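Local coordinates for capsid protein VP1 (PDB 6Y5Z) that probably forms the T=7 icosahedral shell of a human polyomavirus, assembling as pentamers that serve in attachment to the host cell, at residues Gln45-Thr50 / Lys59-Tyr64; Pro73-Asp78 / Lys234-Phe239; Val146-Gly151 / Ile184-Pro189; Ser171-Leu176 / Pro191-Asn196; Gly205-Pro210 / Met246-Ala251. All coordinates share one frame; numbering follows the deposited sequence.

Contact 1. Residues Gln45-Thr50 / Lys59-Tyr64; sequences QVTVAT and KEQMPY
Gln-61 reaches across from the end of a short 3-10 turn and lays its amide against the backbone of Gln-45 to Thr-47. From CB the chain leaves with CG beside its own backbone N (chi1 -72°) and then runs extended, which carries the amide straight to the other segment. CG packs on the carbonyl of Gln-45, 3.2 Å from its O atom. The amide carbon CD lies about as near that same oxygen, while NE2 passes it at a poor angle and makes no hydrogen bond with it. The tip, OE1, does the polar work. Thr-47 OG1 gives it a hydrogen bond of 2.8 Å, in the carbonyl plane and on a lone pair, and Thr-47 N adds a second of 3.0 Å from above that plane. Thr-47 has OG1 between its own backbone N and carbonyl carbon (chi1 63°), which brings it to OE1; the two side chains cross at about a right angle. A water bridges Gln-61 OE1 and Thr-47 O. Beyond the pair, Val-46 packs on Phe-259 of strand 257-276 and on Val-116 of a second subunit. Two donors from one residue hold OE1 and should limit the amide's rotation; between these segments the polar link runs through that single side-chain oxygen, with backbone bonds such as Val-46 to Gln-257 holding the loop elsewhere.

Contact 2. Residues Pro73-Asp78 / Lys234-Phe239; sequences PLLNED and KGDGLF
Asp-236 points its carboxylate against the backbone and side chains of Pro-73 to Leu-75, and nearly everything that segment meets here is this one side chain. OD2 lies 3.6 Å from Leu-74 CD1 and equally far from Leu-75 N, too distant to count as a hydrogen bond. OD1 turns to the other leucine, with Leu-75 CD1 4.0 Å away. Both leucines cross the carboxylate at a slant, so it is flanked by methyl groups, and its CG stands 4.0 Å from Pro-73 O. That carbonyl takes its hydrogen bond elsewhere, from Trp-87 NE1. Asp-236 itself has positive backbone angles (phi 50°), as does Gly-235 before it, and these two residues turn the chain into strand 237-250. Contact across the segments is therefore by van der Waals packing, without a hydrogen bond between them. Leu-75 also rests on Leu-85 and Trp-87 of strand 83-96, while the backbone of Asp-236 pairs with Leu-72. This is a surface contact at one end of the VP1 jelly-roll beta sandwich, where the turn leading into strand 237-250 packs beside the loop that follows its antiparallel neighbour, strand 66-71.

Contact 3. Residues Val146-Gly151 / Ile184-Pro189; sequences VQYPEG and IETWSP
Glu-185 OE2 takes a hydrogen bond of 2.6 Å from Tyr-148 OH and another from His-106 NE2 of a second subunit. The tyrosine hydroxyl comes in on the anti lone pair, away from the other carboxylate oxygen, and OE2 sits at the ring edge close to its plane. Carboxylate and ring planes stand 78° apart. Glu-185 turns CG between its backbone N and carbonyl carbon (chi1 74°) and then extends toward the phenol. Next to it, the methyl of Thr-186 presses on the phenol end of the ring: CG2 is 3.2 Å from Tyr-148 OH and 3.3 Å from Tyr-148 CZ, a tight fit. Within its own segment, Val-146 CG1 covers part of one ring face. The histidine, if protonated, would probably stabilise the negative charge of the buried carboxylate. This polar cluster joins loop 146-151 to the turn before strand 187-189, and does so at a subunit interface of the VP1 pentamer.

Contact 4. Residues Ser171-Leu176 / Pro191-Asn196; sequences SAKAKL and PSRNEN
Lys-173 and Arg-193 lie across one another at a slant, the aliphatic part of the lysine over one face of the arginine's guanidinium. The pair sits at the surface beside the small three-stranded antiparallel sheet of strands 173-175, 136-139 and 187-189 in the VP1 fold; Lys-173 belongs to an outer strand, and Arg-193 to the loop that follows strand 187-189. Lys-173 CG stands 3.7 Å above the guanidinium plane, displaced toward its rim, and is 3.8 Å from Arg-193 NH2. Further along, Lys-173 CE keeps to the same group, 4.0 Å from Arg-193 NE. A bend at chi2 (-64°) turns the lysine chain so that its methylenes run past the guanidinium and its ammonium ends beyond it. The two charges remain near each other, with Lys-173 NZ 4.5 Å from Arg-193 NE, but Asp-190 serves both: it takes a salt bridge from Lys-173 and a long, weak ion pair from Arg-193, and so probably balances the two charges. Lys-173 NZ also bonds to Gln-138 OE1, and Ser-192 OG has its stronger partner in Asp-190 OD1. At the other end of the arginine, NH1 gives a hydrogen bond of 2.9 Å to a water. A weak hydrogen bond runs from Lys-173 NZ to Ser-192 OG, at 3.3 Å.

Contact 5. Residues Gly205-Pro210 / Met246-Ala251; sequences GGLTTP and MGWFTA
The indole of Trp-248 meets the bend at Gly-206 and Leu-207 with its six-membered edge, where two backbone carbonyls line it, and it also meets the ring of Phe-259 in an edge-to-face contact. Gly-206 O is 3.6 Å from Trp-248 CZ3 and close to the ring plane. Leu-207 O lies in the plane, 3.7 Å from Trp-248 CE3 and the same from Trp-248 CZ3, so the ring's slightly positive C-H rim faces two partly negative oxygens. Trp-248 puts CG beside its backbone N (chi1 -63°), and from there the benzo half of the indole extends to the bend. Leu-207 starts off away from the strand, yet its end swings back until CD1 is 4.5 Å from Trp-248 CZ3, a loose apolar touch. The indole packs on Val-105 of a second subunit as well. Trp-248 stands near the end of strand 237-250, part of the antiparallel beta sandwich of VP1, and the bend belongs to the loop between strands 197-204 and 212-216. Gly-206 turns with positive phi (98°), and Thr-209 OG1 lies close to its CA. That hydroxyl closes the bend on itself, bonding to Gly-205 O at 2.7 Å in the carbonyl plane, on a lone pair. Gly-206 O receives a hydrogen bond from Ser-123 OG.

In the fold
From the N terminus, contact 1 closes first, a short loop within the excursion between strands 9-26 and 66-71. Contact 2 joins the loop after strand 66-71 to the start of strand 237-250, and contacts 3 and 4 both fall within that long span. These two cross, reach the same small sheet, and touch where Trp-187 packs on Ala-174. Contact 5 crosses contact 2: it ties the loop after strand 197-204 to the far end of strand 237-250, with the two centres about 42 Å apart. Contacts 1 and 3 touch through Pro-63 and Ile-184. Contacts 1, 3, 4 and 5 all reach a second subunit, whereas contact 2 stays within one chain.

Contact 1. Residues Gln45-Thr50 / Lys59-Tyr64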
# COMPACT_ATOMS: atom_id res chain seq x y z
N GLN D 45 -30.27 -12.91 0.42
CA GLN D 45 -29.48 -13.46 1.55
C GLN D 45 -28.78 -14.73 1.08
O GLN D 45 -29.44 -15.62 0.47
CB GLN D 45 -30.35 -13.71 2.77
CG GLN D 45 -30.83 -12.40 3.38
CD GLN D 45 -31.60 -12.56 4.65
OE1 GLN D 45 -31.64 -11.65 5.48
NE2 GLN D 45 -32.21 -13.72 4.82
N VAL D 46 -27.47 -14.81 1.30
CA VAL D 46 -26.61 -15.93 0.84
C VAL D 46 -26.85 -17.16 1.73
O VAL D 46 -26.78 -17.04 2.96
CB VAL D 46 -25.13 -15.52 0.83
CG1 VAL D 46 -24.22 -16.70 0.52
CG2 VAL D 46 -24.89 -14.40 -0.15
N THR D 47 -27.13 -18.29 1.10
CA THR D 47 -27.23 -19.62 1.77
C THR D 47 -26.02 -20.46 1.37
O THR D 47 -25.49 -20.29 0.26
CB THR D 47 -28.58 -20.27 1.46
OG1 THR D 47 -28.66 -20.51 0.05
CG2 THR D 47 -29.75 -19.43 1.93
N VAL D 48 -25.56 -21.29 2.28
CA VAL D 48 -24.33 -22.10 2.11
C VAL D 48 -24.74 -23.57 1.96
O VAL D 48 -25.62 -24.03 2.72
CB VAL D 48 -23.40 -21.89 3.31
CG1 VAL D 48 -22.19 -22.83 3.26
CG2 VAL D 48 -22.97 -20.43 3.38
N ALA D 49 -24.13 -24.25 1.00
CA ALA D 49 -24.40 -25.66 0.67
C ALA D 49 -24.13 -26.56 1.87
O ALA D 49 -23.23 -26.27 2.68
CB ALA D 49 -23.59 -26.09 -0.51
N THR D 50 -24.93 -27.62 1.99
CA THR D 50 -24.81 -28.63 3.07
C THR D 50 -23.84 -29.73 2.66
O THR D 50 -23.47 -30.56 3.53
CB THR D 50 -26.19 -29.21 3.44
OG1 THR D 50 -26.69 -29.85 2.27
CG2 THR D 50 -27.15 -28.15 3.94
N LYS D 59 -30.39 -17.98 -8.27
CA LYS D 59 -29.79 -16.96 -9.18
C LYS D 59 -29.69 -15.61 -8.43
O LYS D 59 -28.73 -14.87 -8.68
CB LYS D 59 -30.57 -16.90 -10.49
CG LYS D 59 -31.92 -16.22 -10.45
CD LYS D 59 -32.79 -16.54 -11.67
CE LYS D 59 -32.04 -16.38 -12.98
N GLU D 60 -30.57 -15.32 -7.47
CA GLU D 60 -30.59 -13.98 -6.84
C GLU D 60 -29.48 -13.86 -5.78
O GLU D 60 -29.31 -12.78 -5.24
CB GLU D 60 -31.94 -13.67 -6.20
CG GLU D 60 -33.13 -14.04 -7.09
CD GLU D 60 -33.40 -15.54 -7.22
OE1 GLU D 60 -33.18 -16.30 -6.24
OE2 GLU D 60 -33.80 -15.96 -8.30
N GLN D 61 -28.76 -14.94 -5.47
CA GLN D 61 -27.76 -14.95 -4.36
C GLN D 61 -26.34 -14.74 -4.88
O GLN D 61 -25.42 -14.78 -4.04
CB GLN D 61 -27.90 -16.26 -3.55
CG GLN D 61 -29.17 -16.26 -2.70
CD GLN D 61 -29.40 -17.53 -1.92
OE1 GLN D 61 -28.45 -18.22 -1.56
NE2 GLN D 61 -30.66 -17.82 -1.66
N MET D 62 -26.15 -14.52 -6.19
CA MET D 62 -24.80 -14.41 -6.82
C MET D 62 -24.70 -13.11 -7.60
O MET D 62 -25.66 -12.69 -8.24
CB MET D 62 -24.54 -15.55 -7.80
CG MET D 62 -24.49 -16.91 -7.16
SD MET D 62 -24.27 -18.23 -8.36
CE MET D 62 -25.91 -18.33 -9.08
N PRO D 63 -23.53 -12.43 -7.56
CA PRO D 63 -23.31 -11.28 -8.44
C PRO D 63 -22.94 -11.66 -9.87
O PRO D 63 -22.38 -12.72 -10.12
CB PRO D 63 -22.14 -10.54 -7.77
CG PRO D 63 -21.39 -11.66 -7.05
CD PRO D 63 -22.49 -12.57 -6.54
N TYR D 64 -23.29 -10.76 -10.78
CA TYR D 64 -23.16 -10.93 -12.24
C TYR D 64 -22.34 -9.79 -12.82
O TYR D 64 -22.29 -8.70 -12.24
CB TYR D 64 -24.54 -10.94 -12.92
CG TYR D 64 -25.41 -12.07 -12.44
CD1 TYR D 64 -25.34 -13.31 -13.05
CD2 TYR D 64 -26.23 -11.93 -11.34
CE1 TYR D 64 -26.09 -14.37 -12.59
CE2 TYR D 64 -26.99 -12.98 -10.87
CZ TYR D 64 -26.89 -14.22 -11.48
OH TYR D 64 -27.57 -15.30 -11.02
O HOH W 1 -26.11 -18.87 -2.24

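Contact 2. Residues Pro73-Asp78 / Lys234-Phe239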
# COMPACT_ATOMS: atom_id res chain seq x y z
N PRO D 73 -22.67 7.11 -33.74
CA PRO D 73 -23.03 7.72 -35.03
C PRO D 73 -22.56 6.85 -36.20
O PRO D 73 -21.44 6.33 -36.23
CB PRO D 73 -22.35 9.10 -34.98
CG PRO D 73 -22.15 9.37 -33.50
CD PRO D 73 -21.87 8.01 -32.90
N LEU D 74 -23.46 6.66 -37.18
CA LEU D 74 -23.17 5.85 -38.38
C LEU D 74 -22.04 6.53 -39.17
O LEU D 74 -22.07 7.77 -39.30
CB LEU D 74 -24.47 5.75 -39.19
CG LEU D 74 -24.38 5.10 -40.56
CD1 LEU D 74 -23.98 3.63 -40.48
CD2 LEU D 74 -25.73 5.24 -41.27
N LEU D 75 -21.07 5.75 -39.66
CA LEU D 75 -19.89 6.31 -40.35
C LEU D 75 -19.84 5.96 -41.84
O LEU D 75 -19.32 6.80 -42.60
CB LEU D 75 -18.62 5.80 -39.66
CG LEU D 75 -18.38 6.37 -38.27
CD1 LEU D 75 -17.15 5.73 -37.64
CD2 LEU D 75 -18.24 7.89 -38.31
N ASN D 76 -20.28 4.77 -42.24
CA ASN D 76 -19.95 4.20 -43.59
C ASN D 76 -21.22 3.91 -44.39
O ASN D 76 -21.56 2.71 -44.53
CB ASN D 76 -19.14 2.92 -43.52
CG ASN D 76 -17.81 3.13 -42.81
OD1 ASN D 76 -17.02 4.00 -43.19
ND2 ASN D 76 -17.59 2.37 -41.75
N GLU D 77 -21.76 4.92 -45.04
CA GLU D 77 -22.95 4.74 -45.91
C GLU D 77 -22.53 4.21 -47.28
O GLU D 77 -23.37 3.55 -47.91
CB GLU D 77 -23.73 6.04 -46.05
CG GLU D 77 -24.40 6.49 -44.77
CD GLU D 77 -24.84 7.94 -44.86
OE1 GLU D 77 -26.06 8.18 -44.86
OE2 GLU D 77 -23.96 8.82 -44.95
N ASP D 78 -21.29 4.48 -47.73
CA ASP D 78 -20.77 4.09 -49.07
C ASP D 78 -19.79 2.93 -48.93
O ASP D 78 -18.60 3.17 -48.61
CB ASP D 78 -20.10 5.27 -49.77
CG ASP D 78 -19.63 4.97 -51.17
OD1 ASP D 78 -19.80 3.82 -51.62
OD2 ASP D 78 -19.13 5.91 -51.81
N LYS D 234 -16.83 -2.20 -33.87
CA LYS D 234 -17.47 -2.98 -34.96
C LYS D 234 -18.97 -2.70 -34.93
O LYS D 234 -19.58 -2.61 -33.85
CB LYS D 234 -17.13 -4.46 -34.78
CG LYS D 234 -15.66 -4.77 -34.93
CD LYS D 234 -15.34 -6.24 -34.86
CE LYS D 234 -13.88 -6.53 -35.12
NZ LYS D 234 -13.55 -7.95 -34.83
N GLY D 235 -19.57 -2.56 -36.12
CA GLY D 235 -21.00 -2.29 -36.22
C GLY D 235 -21.41 -0.99 -35.55
O GLY D 235 -22.58 -0.89 -35.20
N ASP D 236 -20.47 -0.05 -35.39
CA ASP D 236 -20.70 1.27 -34.73
C ASP D 236 -21.39 1.08 -33.37
O ASP D 236 -22.35 1.81 -33.04
CB ASP D 236 -21.47 2.21 -35.65
CG ASP D 236 -20.80 2.48 -36.99
OD1 ASP D 236 -19.55 2.56 -37.05
OD2 ASP D 236 -21.54 2.61 -37.97
N GLY D 237 -20.88 0.13 -32.60
CA GLY D 237 -21.30 -0.11 -31.21
C GLY D 237 -20.09 -0.04 -30.29
O GLY D 237 -19.03 -0.57 -30.66
N LEU D 238 -20.28 0.61 -29.14
CA LEU D 238 -19.27 0.66 -28.06
C LEU D 238 -19.71 -0.28 -26.94
O LEU D 238 -20.84 -0.15 -26.44
CB LEU D 238 -19.14 2.09 -27.55
CG LEU D 238 -18.18 2.26 -26.38
CD1 LEU D 238 -16.76 1.96 -26.83
CD2 LEU D 238 -18.30 3.66 -25.83
N PHE D 239 -18.84 -1.23 -26.59
CA PHE D 239 -19.15 -2.28 -25.58
C PHE D 239 -18.51 -1.93 -24.24
O PHE D 239 -17.27 -1.83 -24.13
CB PHE D 239 -18.69 -3.62 -26.13
CG PHE D 239 -19.47 -4.02 -27.37
CD1 PHE D 239 -19.17 -3.47 -28.61
CD2 PHE D 239 -20.52 -4.91 -27.26
CE1 PHE D 239 -19.92 -3.81 -29.72
CE2 PHE D 239 -21.24 -5.29 -28.38
CZ PHE D 239 -20.94 -4.73 -29.60

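Contact 3. Residues Val146-Gly151 / Ile184-Pro189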
# COMPACT_ATOMS: atom_id res chain seq x y z
N VAL D 146 -21.03 -27.61 -8.68
CA VAL D 146 -22.14 -26.66 -8.45
C VAL D 146 -23.22 -26.93 -9.52
O VAL D 146 -22.87 -27.12 -10.69
CB VAL D 146 -21.69 -25.19 -8.48
CG1 VAL D 146 -22.86 -24.23 -8.26
CG2 VAL D 146 -20.58 -24.91 -7.47
N GLN D 147 -24.48 -26.92 -9.09
CA GLN D 147 -25.67 -27.01 -9.97
C GLN D 147 -26.24 -25.60 -10.14
O GLN D 147 -26.91 -25.11 -9.21
CB GLN D 147 -26.69 -27.97 -9.35
CG GLN D 147 -26.11 -29.33 -9.02
CD GLN D 147 -27.12 -30.19 -8.31
OE1 GLN D 147 -28.30 -30.22 -8.68
NE2 GLN D 147 -26.70 -30.83 -7.23
N TYR D 148 -25.94 -24.96 -11.26
CA TYR D 148 -26.38 -23.57 -11.53
C TYR D 148 -27.86 -23.60 -11.91
O TYR D 148 -28.33 -24.56 -12.51
CB TYR D 148 -25.47 -22.89 -12.55
CG TYR D 148 -24.16 -22.53 -11.90
CD1 TYR D 148 -24.09 -21.54 -10.93
CD2 TYR D 148 -23.01 -23.25 -12.19
CE1 TYR D 148 -22.89 -21.27 -10.28
CE2 TYR D 148 -21.80 -22.98 -11.55
CZ TYR D 148 -21.75 -21.99 -10.58
OH TYR D 148 -20.59 -21.72 -9.91
N PRO D 149 -28.62 -22.55 -11.52
CA PRO D 149 -30.04 -22.46 -11.83
C PRO D 149 -30.26 -22.20 -13.33
O PRO D 149 -29.35 -21.75 -14.02
CB PRO D 149 -30.53 -21.28 -10.98
CG PRO D 149 -29.30 -20.45 -10.73
CD PRO D 149 -28.13 -21.41 -10.74
N GLU D 150 -31.47 -22.48 -13.80
CA GLU D 150 -31.87 -22.22 -15.21
C GLU D 150 -31.88 -20.71 -15.47
O GLU D 150 -32.09 -19.94 -14.52
CB GLU D 150 -33.26 -22.80 -15.50
N GLY D 151 -31.59 -20.34 -16.71
CA GLY D 151 -31.72 -18.97 -17.24
C GLY D 151 -30.46 -18.14 -17.06
O GLY D 151 -30.56 -16.89 -17.19
N ILE D 184 -20.18 -13.75 -11.93
CA ILE D 184 -18.71 -13.50 -11.88
C ILE D 184 -18.00 -14.77 -11.37
O ILE D 184 -16.85 -15.01 -11.75
CB ILE D 184 -18.34 -12.24 -11.07
CG1 ILE D 184 -18.59 -12.42 -9.58
CG2 ILE D 184 -19.03 -10.99 -11.61
CD1 ILE D 184 -17.94 -11.33 -8.75
N GLU D 185 -18.65 -15.60 -10.55
CA GLU D 185 -17.94 -16.74 -9.92
C GLU D 185 -17.60 -17.82 -10.95
O GLU D 185 -16.84 -18.71 -10.59
CB GLU D 185 -18.69 -17.28 -8.69
CG GLU D 185 -19.91 -18.08 -9.05
CD GLU D 185 -20.55 -18.77 -7.88
OE1 GLU D 185 -20.75 -18.12 -6.81
OE2 GLU D 185 -20.86 -19.97 -8.04
N THR D 186 -18.08 -17.74 -12.19
CA THR D 186 -17.78 -18.78 -13.21
C THR D 186 -17.02 -18.21 -14.40
O THR D 186 -16.70 -18.99 -15.26
CB THR D 186 -19.04 -19.52 -13.71
OG1 THR D 186 -19.88 -18.67 -14.49
CG2 THR D 186 -19.84 -20.11 -12.57
N TRP D 187 -16.80 -16.90 -14.48
CA TRP D 187 -16.27 -16.29 -15.73
C TRP D 187 -15.21 -15.22 -15.43
O TRP D 187 -15.51 -14.29 -14.64
CB TRP D 187 -17.39 -15.63 -16.54
CG TRP D 187 -18.46 -16.53 -17.07
CD1 TRP D 187 -19.76 -16.56 -16.69
CD2 TRP D 187 -18.33 -17.51 -18.12
NE1 TRP D 187 -20.46 -17.48 -17.43
CE2 TRP D 187 -19.61 -18.07 -18.33
CE3 TRP D 187 -17.27 -17.93 -18.92
CZ2 TRP D 187 -19.82 -19.06 -19.28
CZ3 TRP D 187 -17.47 -18.94 -19.84
CH2 TRP D 187 -18.75 -19.47 -20.03
N SER D 188 -14.08 -15.33 -16.10
CA SER D 188 -12.95 -14.38 -16.04
C SER D 188 -12.85 -13.70 -17.38
O SER D 188 -13.09 -14.34 -18.41
CB SER D 188 -11.66 -15.11 -15.76
OG SER D 188 -11.70 -15.75 -14.51
N PRO D 189 -12.37 -12.45 -17.46
CA PRO D 189 -11.97 -11.89 -18.75
C PRO D 189 -10.88 -12.79 -19.32
O PRO D 189 -10.00 -13.24 -18.58
CB PRO D 189 -11.48 -10.48 -18.47
CG PRO D 189 -11.82 -10.22 -17.03
CD PRO D 189 -12.17 -11.52 -16.35

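Contact 4. Residues Ser171-Leu176 / Pro191-Asn196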
# COMPACT_ATOMS: atom_id res chain seq x y z
N SER D 171 -11.83 -25.11 -23.53
CA SER D 171 -13.13 -25.24 -24.23
C SER D 171 -14.20 -24.31 -23.63
O SER D 171 -15.24 -24.11 -24.28
CB SER D 171 -13.56 -26.69 -24.25
OG SER D 171 -14.05 -27.08 -22.98
N ALA D 172 -13.98 -23.75 -22.42
CA ALA D 172 -14.99 -22.94 -21.71
C ALA D 172 -14.89 -21.47 -22.14
O ALA D 172 -14.39 -20.64 -21.37
CB ALA D 172 -14.85 -23.11 -20.23
N LYS D 173 -15.29 -21.19 -23.38
CA LYS D 173 -15.21 -19.84 -23.97
C LYS D 173 -16.61 -19.30 -24.16
O LYS D 173 -17.49 -20.03 -24.64
CB LYS D 173 -14.50 -19.84 -25.32
CG LYS D 173 -13.10 -20.43 -25.32
CD LYS D 173 -12.13 -19.63 -24.48
CE LYS D 173 -10.70 -20.00 -24.77
NZ LYS D 173 -9.73 -19.27 -23.91
N ALA D 174 -16.80 -18.02 -23.87
CA ALA D 174 -18.08 -17.34 -24.12
C ALA D 174 -17.82 -15.84 -24.32
O ALA D 174 -16.68 -15.38 -24.18
CB ALA D 174 -19.05 -17.59 -23.01
N LYS D 175 -18.85 -15.14 -24.77
CA LYS D 175 -18.83 -13.66 -24.91
C LYS D 175 -19.83 -13.05 -23.94
O LYS D 175 -20.92 -13.61 -23.77
CB LYS D 175 -19.15 -13.31 -26.36
CG LYS D 175 -18.06 -13.74 -27.33
CD LYS D 175 -18.37 -13.57 -28.79
CE LYS D 175 -17.25 -14.15 -29.62
NZ LYS D 175 -17.20 -13.57 -30.98
N LEU D 176 -19.48 -11.91 -23.33
CA LEU D 176 -20.37 -11.23 -22.38
C LEU D 176 -21.42 -10.47 -23.20
O LEU D 176 -21.18 -9.30 -23.55
CB LEU D 176 -19.56 -10.32 -21.47
CG LEU D 176 -20.37 -9.53 -20.44
CD1 LEU D 176 -21.33 -10.43 -19.67
CD2 LEU D 176 -19.44 -8.78 -19.49
N PRO D 191 -7.64 -13.55 -21.19
CA PRO D 191 -6.44 -12.82 -21.62
C PRO D 191 -5.89 -13.34 -22.96
O PRO D 191 -5.04 -12.71 -23.53
CB PRO D 191 -5.44 -13.08 -20.50
CG PRO D 191 -5.84 -14.42 -19.96
CD PRO D 191 -7.36 -14.46 -20.06
N SER D 192 -6.38 -14.48 -23.43
CA SER D 192 -5.95 -15.10 -24.71
C SER D 192 -6.77 -14.54 -25.87
O SER D 192 -6.37 -14.79 -27.01
CB SER D 192 -6.05 -16.60 -24.66
OG SER D 192 -7.39 -17.06 -24.76
N ARG D 193 -7.86 -13.81 -25.60
CA ARG D 193 -8.65 -13.12 -26.65
C ARG D 193 -8.66 -11.63 -26.31
O ARG D 193 -7.57 -11.09 -25.96
CB ARG D 193 -10.00 -13.82 -26.78
CG ARG D 193 -9.81 -15.29 -27.12
CD ARG D 193 -11.13 -15.99 -27.37
NE ARG D 193 -10.86 -17.36 -27.77
CZ ARG D 193 -11.78 -18.20 -28.24
NH1 ARG D 193 -13.02 -17.80 -28.34
NH2 ARG D 193 -11.44 -19.42 -28.60
N ASN D 194 -9.80 -10.96 -26.46
CA ASN D 194 -9.94 -9.51 -26.14
C ASN D 194 -8.86 -8.68 -26.84
O ASN D 194 -8.35 -7.70 -26.24
CB ASN D 194 -9.90 -9.31 -24.62
CG ASN D 194 -11.20 -9.78 -23.99
OD1 ASN D 194 -12.29 -9.36 -24.41
ND2 ASN D 194 -11.10 -10.68 -23.02
N GLU D 195 -8.56 -8.98 -28.11
CA GLU D 195 -7.58 -8.17 -28.88
C GLU D 195 -8.13 -6.75 -29.07
O GLU D 195 -7.32 -5.80 -29.19
CB GLU D 195 -7.26 -8.81 -30.22
CG GLU D 195 -6.14 -8.09 -30.96
N ASN D 196 -9.45 -6.61 -29.09
CA ASN D 196 -10.15 -5.35 -29.42
C ASN D 196 -10.92 -4.83 -28.21
O ASN D 196 -11.87 -4.05 -28.38
CB ASN D 196 -11.08 -5.61 -30.61
CG ASN D 196 -11.58 -4.35 -31.28
OD1 ASN D 196 -10.83 -3.37 -31.36
ND2 ASN D 196 -12.82 -4.39 -31.77
O HOH W 2 -14.56 -15.72 -26.94

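Contact 5. Residues Gly205-Pro210 / Met246-Ala251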
# COMPACT_ATOMS: atom_id res chain seq x y z
N GLY D 205 -9.65 -10.32 -1.15
CA GLY D 205 -10.52 -11.28 -0.45
C GLY D 205 -10.74 -10.98 1.01
O GLY D 205 -10.67 -9.81 1.45
N GLY D 206 -11.06 -12.03 1.76
CA GLY D 206 -11.33 -11.94 3.20
C GLY D 206 -12.81 -11.89 3.51
O GLY D 206 -13.62 -11.54 2.63
N LEU D 207 -13.15 -12.24 4.74
CA LEU D 207 -14.54 -12.23 5.22
C LEU D 207 -14.94 -10.83 5.70
O LEU D 207 -16.10 -10.43 5.43
CB LEU D 207 -14.64 -13.25 6.36
CG LEU D 207 -16.04 -13.50 6.90
CD1 LEU D 207 -16.93 -14.10 5.84
CD2 LEU D 207 -15.98 -14.40 8.12
N THR D 208 -14.04 -10.11 6.37
CA THR D 208 -14.40 -8.81 7.00
C THR D 208 -13.43 -7.70 6.57
O THR D 208 -13.36 -6.66 7.26
CB THR D 208 -14.47 -8.91 8.52
OG1 THR D 208 -13.19 -9.31 9.02
CG2 THR D 208 -15.54 -9.87 8.98
N THR D 209 -12.82 -7.83 5.41
CA THR D 209 -11.84 -6.84 4.94
C THR D 209 -12.52 -5.50 4.71
O THR D 209 -13.59 -5.44 4.13
CB THR D 209 -11.16 -7.32 3.66
OG1 THR D 209 -10.85 -8.70 3.89
CG2 THR D 209 -9.94 -6.49 3.33
N PRO D 210 -11.91 -4.37 5.13
CA PRO D 210 -12.50 -3.06 4.82
C PRO D 210 -12.46 -2.76 3.33
O PRO D 210 -11.44 -2.96 2.67
CB PRO D 210 -11.63 -2.04 5.56
CG PRO D 210 -10.40 -2.79 5.99
CD PRO D 210 -10.71 -4.27 5.96
N MET D 246 -18.62 -4.52 -3.45
CA MET D 246 -17.98 -3.76 -2.35
C MET D 246 -17.83 -4.60 -1.08
O MET D 246 -17.13 -4.16 -0.18
CB MET D 246 -18.82 -2.52 -2.02
CG MET D 246 -18.93 -1.55 -3.16
SD MET D 246 -17.33 -0.86 -3.64
CE MET D 246 -16.85 0.04 -2.16
N GLY D 247 -18.45 -5.78 -1.02
CA GLY D 247 -18.41 -6.64 0.15
C GLY D 247 -19.79 -7.13 0.49
O GLY D 247 -20.66 -7.14 -0.41
N TRP D 248 -19.99 -7.47 1.76
CA TRP D 248 -21.29 -7.99 2.25
C TRP D 248 -21.89 -7.03 3.27
O TRP D 248 -21.18 -6.53 4.17
CB TRP D 248 -21.16 -9.40 2.83
CG TRP D 248 -20.74 -10.40 1.80
CD1 TRP D 248 -21.47 -10.88 0.76
CD2 TRP D 248 -19.45 -11.01 1.70
NE1 TRP D 248 -20.72 -11.76 0.02
CE2 TRP D 248 -19.47 -11.84 0.57
CE3 TRP D 248 -18.28 -10.93 2.47
CZ2 TRP D 248 -18.35 -12.57 0.17
CZ3 TRP D 248 -17.18 -11.67 2.09
CH2 TRP D 248 -17.22 -12.47 0.95
N PHE D 249 -23.20 -6.87 3.15
CA PHE D 249 -24.07 -6.14 4.10
C PHE D 249 -24.69 -7.15 5.05
O PHE D 249 -25.10 -8.22 4.58
CB PHE D 249 -25.14 -5.41 3.30
CG PHE D 249 -26.13 -4.61 4.11
CD1 PHE D 249 -27.33 -5.17 4.51
CD2 PHE D 249 -25.89 -3.28 4.44
CE1 PHE D 249 -28.23 -4.44 5.27
CE2 PHE D 249 -26.81 -2.55 5.16
CZ PHE D 249 -27.98 -3.14 5.59
N THR D 250 -24.77 -6.83 6.35
CA THR D 250 -25.53 -7.68 7.30
C THR D 250 -26.64 -6.84 7.95
O THR D 250 -26.35 -5.92 8.73
CB THR D 250 -24.62 -8.30 8.37
OG1 THR D 250 -23.49 -8.90 7.75
CG2 THR D 250 -25.35 -9.34 9.19
N ALA D 251 -27.88 -7.21 7.65
CA ALA D 251 -29.07 -6.56 8.22
C ALA D 251 -29.22 -6.96 9.69
O ALA D 251 -28.81 -8.09 10.08
CB ALA D 251 -30.31 -6.97 7.46